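Local coordinates for 2-polyprenyl-6-methoxyphenol hydroxylase-like FAD-dependent oxidoreductase (Streptomyces sp. NRRL 11266, PDB 6UI5), which binds flavin-adenine dinucleotide and is an FAD-dependent oxidoreductase of the kind related to aromatic-ring hydroxylases, at residues G153-E158 / G283-V288; T268-Q273 / E330-G335. All coordinates share one frame; numbering follows the deposited sequence.

Contact 1 of 2, residues G153-E158 / G283-V288; sequences GCDGRE and GDAAHV. With FAD (flavin-adenine dinucleotide), chain C.
The CB of Ala285 packs against Gly156 O (3.4 Å) and Gly153 O, and the CB of Asp284 lies 3.5 Å from Arg157 N. Farther out, the aliphatic start of Arg157 crosses Val288 at about a right angle, its CB 3.9 Å from Val288 CG1. With CG anti to the backbone N (chi1 -177°) and bends at chi2 and chi3, the arginine runs on to Ser265, whose carbonyl oxygen accepts from NH2. Asp155 meets this packing only at its OD1, near the Ala285 methyl; Ser159 and the Val161 amide hold its carboxylate.

No direct hydrogen bond joins 153-158 to 283-288; the polar links go through FAD and one water. Asp284 N donates to FAD O2P over 2.8 Å, almost straight at 170°. FAD O3' and Asp284 OD1 lie so close that the detail of their bond is doubtful. The water donates to both Asp284 OD2 (2.5 Å) and FAD O2A (2.7 Å) and weakly accepts from Arg157 N.

Two loops at the ends of neighbouring strands of the Rossmann-type sheet thus meet beside the pyrophosphate. The Asp284 amide and the bridging water each give a hydrogen to a phosphate oxygen, which probably offsets part of the phosphate charge.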
loop_
_atom_site.group_PDB
_atom_site.type_symbol
_atom_site.label_atom_id
_atom_site.label_comp_id
_atom_site.label_asym_id
_atom_site.label_seq_id
_atom_site.Cartn_x
_atom_site.Cartn_y
_atom_site.Cartn_z
ATOM N N GLY A 153 14.701 -16.270 26.510
ATOM C CA GLY A 153 13.297 -16.342 26.800
ATOM C C GLY A 153 12.488 -16.627 25.560
ATOM O O GLY A 153 12.295 -15.736 24.727
ATOM N N CYS A 154 12.018 -17.864 25.417
ATOM C CA CYS A 154 10.988 -18.200 24.441
ATOM C C CYS A 154 9.654 -18.470 25.148
ATOM O O CYS A 154 8.913 -19.398 24.807
ATOM C CB CYS A 154 11.436 -19.388 23.593
ATOM S SG CYS A 154 13.178 -19.275 23.013
ATOM N N ASP A 155 9.345 -17.677 26.175
ATOM C CA ASP A 155 8.226 -17.980 27.062
ATOM C C ASP A 155 6.938 -17.264 26.678
ATOM O O ASP A 155 6.079 -17.065 27.541
ATOM C CB ASP A 155 8.590 -17.648 28.509
ATOM C CG ASP A 155 9.365 -16.349 28.629
ATOM O OD1 ASP A 155 10.016 -15.940 27.619
ATOM O OD2 ASP A 155 9.324 -15.755 29.738
ATOM N N GLY A 156 6.790 -16.857 25.415
ATOM C CA GLY A 156 5.497 -16.433 24.911
ATOM C C GLY A 156 5.232 -14.959 25.093
ATOM O O GLY A 156 6.056 -14.189 25.589
ATOM N N ARG A 157 4.026 -14.562 24.691
ATOM C CA ARG A 157 3.668 -13.152 24.723
ATOM C C ARG A 157 3.878 -12.527 26.105
ATOM O O ARG A 157 4.334 -11.388 26.212
ATOM C CB ARG A 157 2.216 -12.972 24.277
ATOM C CG ARG A 157 1.798 -11.529 24.223
ATOM C CD ARG A 157 0.394 -11.351 24.748
ATOM N NE ARG A 157 -0.597 -11.773 23.776
ATOM C CZ ARG A 157 -1.892 -11.520 23.879
ATOM N NH1 ARG A 157 -2.355 -10.833 24.913
ATOM N NH2 ARG A 157 -2.718 -11.950 22.939
ATOM N N GLU A 158 3.547 -13.226 27.177
ATOM C CA GLU A 158 3.717 -12.614 28.497
ATOM C C GLU A 158 5.036 -13.053 29.129
ATOM O O GLU A 158 5.099 -13.571 30.237
ATOM C CB GLU A 158 2.528 -12.930 29.387
ATOM C CG GLU A 158 1.461 -11.827 29.364
ATOM C CD GLU A 158 0.513 -11.949 28.191
ATOM O OE1 GLU A 158 0.451 -13.038 27.569
ATOM O OE2 GLU A 158 -0.167 -10.945 27.893
ATOM N N GLY A 283 10.507 -15.771 19.258
ATOM C CA GLY A 283 9.118 -16.142 19.089
ATOM C C GLY A 283 8.167 -15.094 19.625
ATOM O O GLY A 283 8.342 -13.892 19.402
ATOM N N ASP A 284 7.138 -15.562 20.355
ATOM C CA ASP A 284 6.076 -14.668 20.812
ATOM C C ASP A 284 6.575 -13.681 21.845
ATOM O O ASP A 284 6.105 -12.537 21.878
ATOM C CB ASP A 284 4.906 -15.464 21.374
ATOM C CG ASP A 284 3.777 -15.590 20.376
ATOM O OD1 ASP A 284 4.029 -15.299 19.175
ATOM O OD2 ASP A 284 2.652 -15.972 20.787
ATOM N N ALA A 285 7.538 -14.084 22.674
ATOM C CA ALA A 285 8.205 -13.122 23.551
ATOM C C ALA A 285 8.835 -11.954 22.781
ATOM O O ALA A 285 9.009 -10.871 23.347
ATOM C CB ALA A 285 9.269 -13.840 24.385
ATOM N N ALA A 286 9.202 -12.135 21.514
ATOM C CA ALA A 286 9.774 -11.022 20.772
ATOM C C ALA A 286 8.743 -10.268 19.944
ATOM O O ALA A 286 8.916 -9.058 19.723
ATOM C CB ALA A 286 10.921 -11.506 19.865
ATOM N N HIS A 287 7.661 -10.931 19.521
ATOM C CA HIS A 287 6.748 -10.287 18.583
ATOM C C HIS A 287 5.485 -11.125 18.465
ATOM O O HIS A 287 5.558 -12.364 18.416
ATOM C CB HIS A 287 7.411 -10.127 17.193
ATOM C CG HIS A 287 8.225 -11.315 16.805
ATOM N ND1 HIS A 287 7.664 -12.449 16.254
ATOM C CD2 HIS A 287 9.542 -11.585 16.970
ATOM C CE1 HIS A 287 8.612 -13.358 16.067
ATOM N NE2 HIS A 287 9.760 -12.860 16.492
ATOM N N VAL A 288 4.341 -10.434 18.382
ATOM C CA VAL A 288 3.016 -11.052 18.304
ATOM C C VAL A 288 2.113 -10.158 17.468
ATOM O O VAL A 288 2.342 -8.952 17.348
ATOM C CB VAL A 288 2.349 -11.251 19.688
ATOM C CG1 VAL A 288 3.157 -12.235 20.554
ATOM C CG2 VAL A 288 2.190 -9.913 20.359
HETATM P PA FAD C . 4.222 -20.059 22.901
HETATM O O1A FAD C . 3.556 -20.930 21.859
HETATM O O2A FAD C . 3.169 -19.148 23.510
HETATM O O5B FAD C . 5.087 -20.973 23.980
HETATM C C5B FAD C . 5.633 -20.368 25.141
HETATM C C4B FAD C . 5.848 -21.481 26.219
HETATM O O4B FAD C . 6.488 -21.054 27.280
HETATM C C3B FAD C . 4.479 -21.972 26.746
HETATM O O3B FAD C . 4.535 -23.323 26.894
HETATM C C2B FAD C . 4.338 -21.280 28.117
HETATM O O2B FAD C . 3.321 -22.027 28.901
HETATM C C1B FAD C . 5.548 -21.414 28.587
HETATM N N9A FAD C . 5.952 -20.466 29.607
HETATM C C8A FAD C . 5.583 -19.169 29.704
HETATM N N7A FAD C . 6.241 -18.627 30.751
HETATM C C5A FAD C . 7.032 -19.589 31.285
HETATM C C6A FAD C . 7.916 -19.591 32.358
HETATM N N6A FAD C . 8.406 -18.674 33.376
HETATM N N1A FAD C . 8.581 -20.702 32.686
HETATM C C2A FAD C . 8.409 -21.834 31.968
HETATM N N3A FAD C . 7.554 -21.827 30.906
HETATM C C4A FAD C . 6.866 -20.714 30.568
HETATM N N1 FAD C . 0.253 -19.878 14.451
HETATM C C2 FAD C . 0.232 -20.238 13.003
HETATM O O2 FAD C . 1.231 -20.484 12.409
HETATM N N3 FAD C . -1.080 -20.292 12.298
HETATM C C4 FAD C . -2.307 -19.995 13.038
HETATM O O4 FAD C . -3.366 -20.031 12.507
HETATM C C4X FAD C . -2.247 -19.632 14.501
HETATM N N5 FAD C . -3.493 -19.342 15.172
HETATM C C5X FAD C . -3.465 -18.968 16.608
HETATM C C6 FAD C . -4.675 -18.685 17.246
HETATM C C7 FAD C . -4.682 -18.339 18.592
HETATM C C7M FAD C . -6.125 -18.089 19.006
HETATM C C8 FAD C . -3.490 -18.271 19.330
HETATM C C8M FAD C . -3.596 -17.884 20.811
HETATM C C9 FAD C . -2.269 -18.553 18.691
HETATM C C9A FAD C . -2.241 -18.902 17.320
HETATM N N10 FAD C . -0.937 -19.197 16.613
HETATM C C10 FAD C . -0.975 -19.571 15.203
HETATM C "C1'" FAD C . 0.318 -19.157 17.390
HETATM C "C2'" FAD C . 1.464 -18.234 16.938
HETATM O "O2'" FAD C . 2.203 -18.791 15.916
HETATM C "C3'" FAD C . 2.479 -18.067 18.067
HETATM O "O3'" FAD C . 3.322 -17.022 17.698
HETATM C "C4'" FAD C . 3.390 -19.283 18.334
HETATM O "O4'" FAD C . 2.705 -20.452 18.681
HETATM C "C5'" FAD C . 4.220 -18.849 19.549
HETATM O "O5'" FAD C . 5.366 -19.641 19.686
HETATM P P FAD C . 6.364 -19.446 20.988
HETATM O O1P FAD C . 7.092 -20.745 21.243
HETATM O O2P FAD C . 7.306 -18.262 20.879
HETATM O O3P FAD C . 5.353 -19.053 22.235
HETATM O O HOH W 1 2.068 -16.741 23.109
#

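Contact 2 of 2, residues T268-Q273 / E330-G335; sequences TRNAEQ and ERHLAG
Asn270 reaches from near the C-terminal end of strand 257-271 to helix 325-346, where its ND2 sits over one face of the His332 ring, 3.4 Å above the plane and displaced toward the rim. The amide and ring planes are turned 42° apart. A chi1 of -161° swings the amide clear of its own backbone N and across to the helix, where ND2 also makes a weak hydrogen bond to the backbone oxygen of His332, long at 3.5 Å but fairly straight at 165°. The other end of the amide, OD1, passes 3.9 Å from Gly335 CA and is held by the hydroxyl of Tyr274. At Gly335 the helix has no side chain facing the strand, and the asparagine amide lies directly against its backbone. The CD2 edge of His332 meets Ala271 O, near the ring plane, at 3.2 Å. This is the close part of the contact, with Asn270 and Gly335 both buried.

Toward Glu272 the packing thins. Glu272 O lies 3.6 Å from His332 CD2, and the side chain of Glu272, an exposed residue, starts away from the helix. His332 is further flanked by the rings of Tyr274 and His328.

Strand 269-271 and helix 330-335 run nearly antiparallel, the axes of these short segments 8.8 Å apart at their closest, and the long helix packs on the end of this strand of the large antiparallel sheet. Across this interface the sole direct hydrogen bond is a weak one. Strand and helix are therefore joined mainly by van der Waals packing, with the amide nitrogen of Asn270 over the imidazole face; the Tyr274 hydroxyl bond to OD1, with the weak bond from ND2, is consistent with a fixed amide rotation.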
loop_
_atom_site.group_PDB
_atom_site.type_symbol
_atom_site.label_atom_id
_atom_site.label_comp_id
_atom_site.label_asym_id
_atom_site.label_seq_id
_atom_site.Cartn_x
_atom_site.Cartn_y
_atom_site.Cartn_z
ATOM N N THR A 268 -0.607 -6.203 19.000
ATOM C CA THR A 268 0.499 -6.191 18.041
ATOM C C THR A 268 1.717 -5.544 18.687
ATOM O O THR A 268 1.705 -4.343 18.976
ATOM C CB THR A 268 0.107 -5.419 16.792
ATOM O OG1 THR A 268 -1.117 -5.944 16.270
ATOM C CG2 THR A 268 1.211 -5.535 15.741
ATOM N N ARG A 269 2.773 -6.323 18.914
ATOM C CA ARG A 269 3.957 -5.788 19.575
ATOM C C ARG A 269 5.225 -6.329 18.938
ATOM O O ARG A 269 5.258 -7.454 18.416
ATOM C CB ARG A 269 3.996 -6.085 21.095
ATOM C CG ARG A 269 2.736 -5.601 21.866
ATOM C CD ARG A 269 2.796 -4.112 22.351
ATOM N NE ARG A 269 1.576 -3.833 23.110
ATOM C CZ ARG A 269 0.408 -3.458 22.588
ATOM N NH1 ARG A 269 0.304 -3.197 21.261
ATOM N NH2 ARG A 269 -0.649 -3.275 23.426
ATOM N N ASN A 270 6.269 -5.502 18.987
ATOM C CA ASN A 270 7.603 -5.914 18.589
ATOM C C ASN A 270 8.567 -5.427 19.664
ATOM O O ASN A 270 8.646 -4.226 19.926
ATOM C CB ASN A 270 7.942 -5.356 17.204
ATOM C CG ASN A 270 9.087 -6.091 16.532
ATOM O OD1 ASN A 270 9.307 -7.274 16.803
ATOM N ND2 ASN A 270 9.819 -5.392 15.626
ATOM N N ALA A 271 9.255 -6.362 20.322
ATOM C CA ALA A 271 10.285 -5.991 21.285
ATOM C C ALA A 271 11.299 -5.042 20.645
ATOM O O ALA A 271 11.676 -5.200 19.480
ATOM C CB ALA A 271 10.988 -7.248 21.807
ATOM N N GLU A 272 11.727 -4.036 21.414
ATOM C CA GLU A 272 12.683 -3.055 20.901
ATOM C C GLU A 272 14.079 -3.648 20.720
ATOM O O GLU A 272 14.799 -3.265 19.796
ATOM C CB GLU A 272 12.741 -1.860 21.845
ATOM C CG GLU A 272 13.638 -0.758 21.357
ATOM C CD GLU A 272 13.941 0.267 22.425
ATOM O OE1 GLU A 272 13.079 0.490 23.310
ATOM O OE2 GLU A 272 15.048 0.849 22.370
ATOM N N GLN A 273 14.467 -4.582 21.579
ATOM C CA GLN A 273 15.786 -5.204 21.559
ATOM C C GLN A 273 15.565 -6.699 21.751
ATOM O O GLN A 273 15.129 -7.110 22.831
ATOM C CB GLN A 273 16.685 -4.639 22.674
ATOM C CG GLN A 273 16.999 -3.174 22.527
ATOM C CD GLN A 273 17.739 -2.880 21.221
ATOM O OE1 GLN A 273 18.523 -3.704 20.740
ATOM N NE2 GLN A 273 17.478 -1.711 20.636
ATOM N N GLU A 330 19.076 -8.936 12.250
ATOM C CA GLU A 330 18.379 -9.736 11.261
ATOM C C GLU A 330 16.948 -9.999 11.685
ATOM O O GLU A 330 16.030 -9.893 10.864
ATOM C CB GLU A 330 19.133 -11.047 11.037
ATOM C CG GLU A 330 20.224 -10.891 10.006
ATOM C CD GLU A 330 21.354 -11.887 10.182
ATOM O OE1 GLU A 330 22.476 -11.586 9.722
ATOM O OE2 GLU A 330 21.121 -12.970 10.762
ATOM N N ARG A 331 16.733 -10.311 12.966
ATOM C CA ARG A 331 15.435 -10.834 13.378
ATOM C C ARG A 331 14.462 -9.765 13.833
ATOM O O ARG A 331 13.260 -9.908 13.597
ATOM C CB ARG A 331 15.642 -11.881 14.447
ATOM C CG ARG A 331 16.223 -13.149 13.819
ATOM C CD ARG A 331 15.077 -14.018 13.358
ATOM N NE ARG A 331 14.657 -13.817 11.987
ATOM C CZ ARG A 331 13.553 -14.343 11.470
ATOM N NH1 ARG A 331 12.744 -15.079 12.245
ATOM N NH2 ARG A 331 13.261 -14.146 10.182
ATOM N N HIS A 332 14.938 -8.661 14.405
ATOM C CA HIS A 332 14.026 -7.556 14.666
ATOM C C HIS A 332 13.370 -7.062 13.381
ATOM O O HIS A 332 12.194 -6.673 13.399
ATOM C CB HIS A 332 14.746 -6.410 15.366
ATOM C CG HIS A 332 13.860 -5.241 15.664
ATOM N ND1 HIS A 332 13.380 -4.402 14.681
ATOM C CD2 HIS A 332 13.375 -4.765 16.835
ATOM C CE1 HIS A 332 12.632 -3.462 15.233
ATOM N NE2 HIS A 332 12.617 -3.657 16.539
ATOM N N LEU A 333 14.108 -7.052 12.256
ATOM C CA LEU A 333 13.498 -6.613 10.998
ATOM C C LEU A 333 12.367 -7.543 10.619
ATOM O O LEU A 333 11.295 -7.091 10.210
ATOM C CB LEU A 333 14.528 -6.551 9.857
ATOM C CG LEU A 333 14.052 -6.520 8.386
ATOM C CD1 LEU A 333 13.229 -5.241 8.035
ATOM C CD2 LEU A 333 15.253 -6.581 7.388
ATOM N N ALA A 334 12.590 -8.851 10.769
ATOM C CA ALA A 334 11.590 -9.827 10.365
ATOM C C ALA A 334 10.343 -9.728 11.247
ATOM O O ALA A 334 9.207 -9.830 10.753
ATOM C CB ALA A 334 12.209 -11.230 10.417
ATOM N N GLY A 335 10.534 -9.508 12.551
ATOM C CA GLY A 335 9.401 -9.207 13.414
ATOM C C GLY A 335 8.695 -7.922 13.025
ATOM O O GLY A 335 7.458 -7.864 12.994
#

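From the N terminus, the chain first passes through 153-158, just after strand 150-153 of the parallel sheet, and then builds most of the antiparallel sheet before 268-273. It turns back to 283-288, closing contact 1 over 124 intervening residues, and runs through helix 295-316 to 330-335, where contact 2 closes a shorter loop of 56. The segments alternate, so the two loops cross. Their centres are 11 Å apart, and strands 287-288 and 257-271 pair antiparallel between them, with probable hydrogen bonds from Ala271 N to Ala286 O and from Arg269 N to Val288 O. FAD site, antiparallel sheet and helix 325-346 are thereby tied in succession.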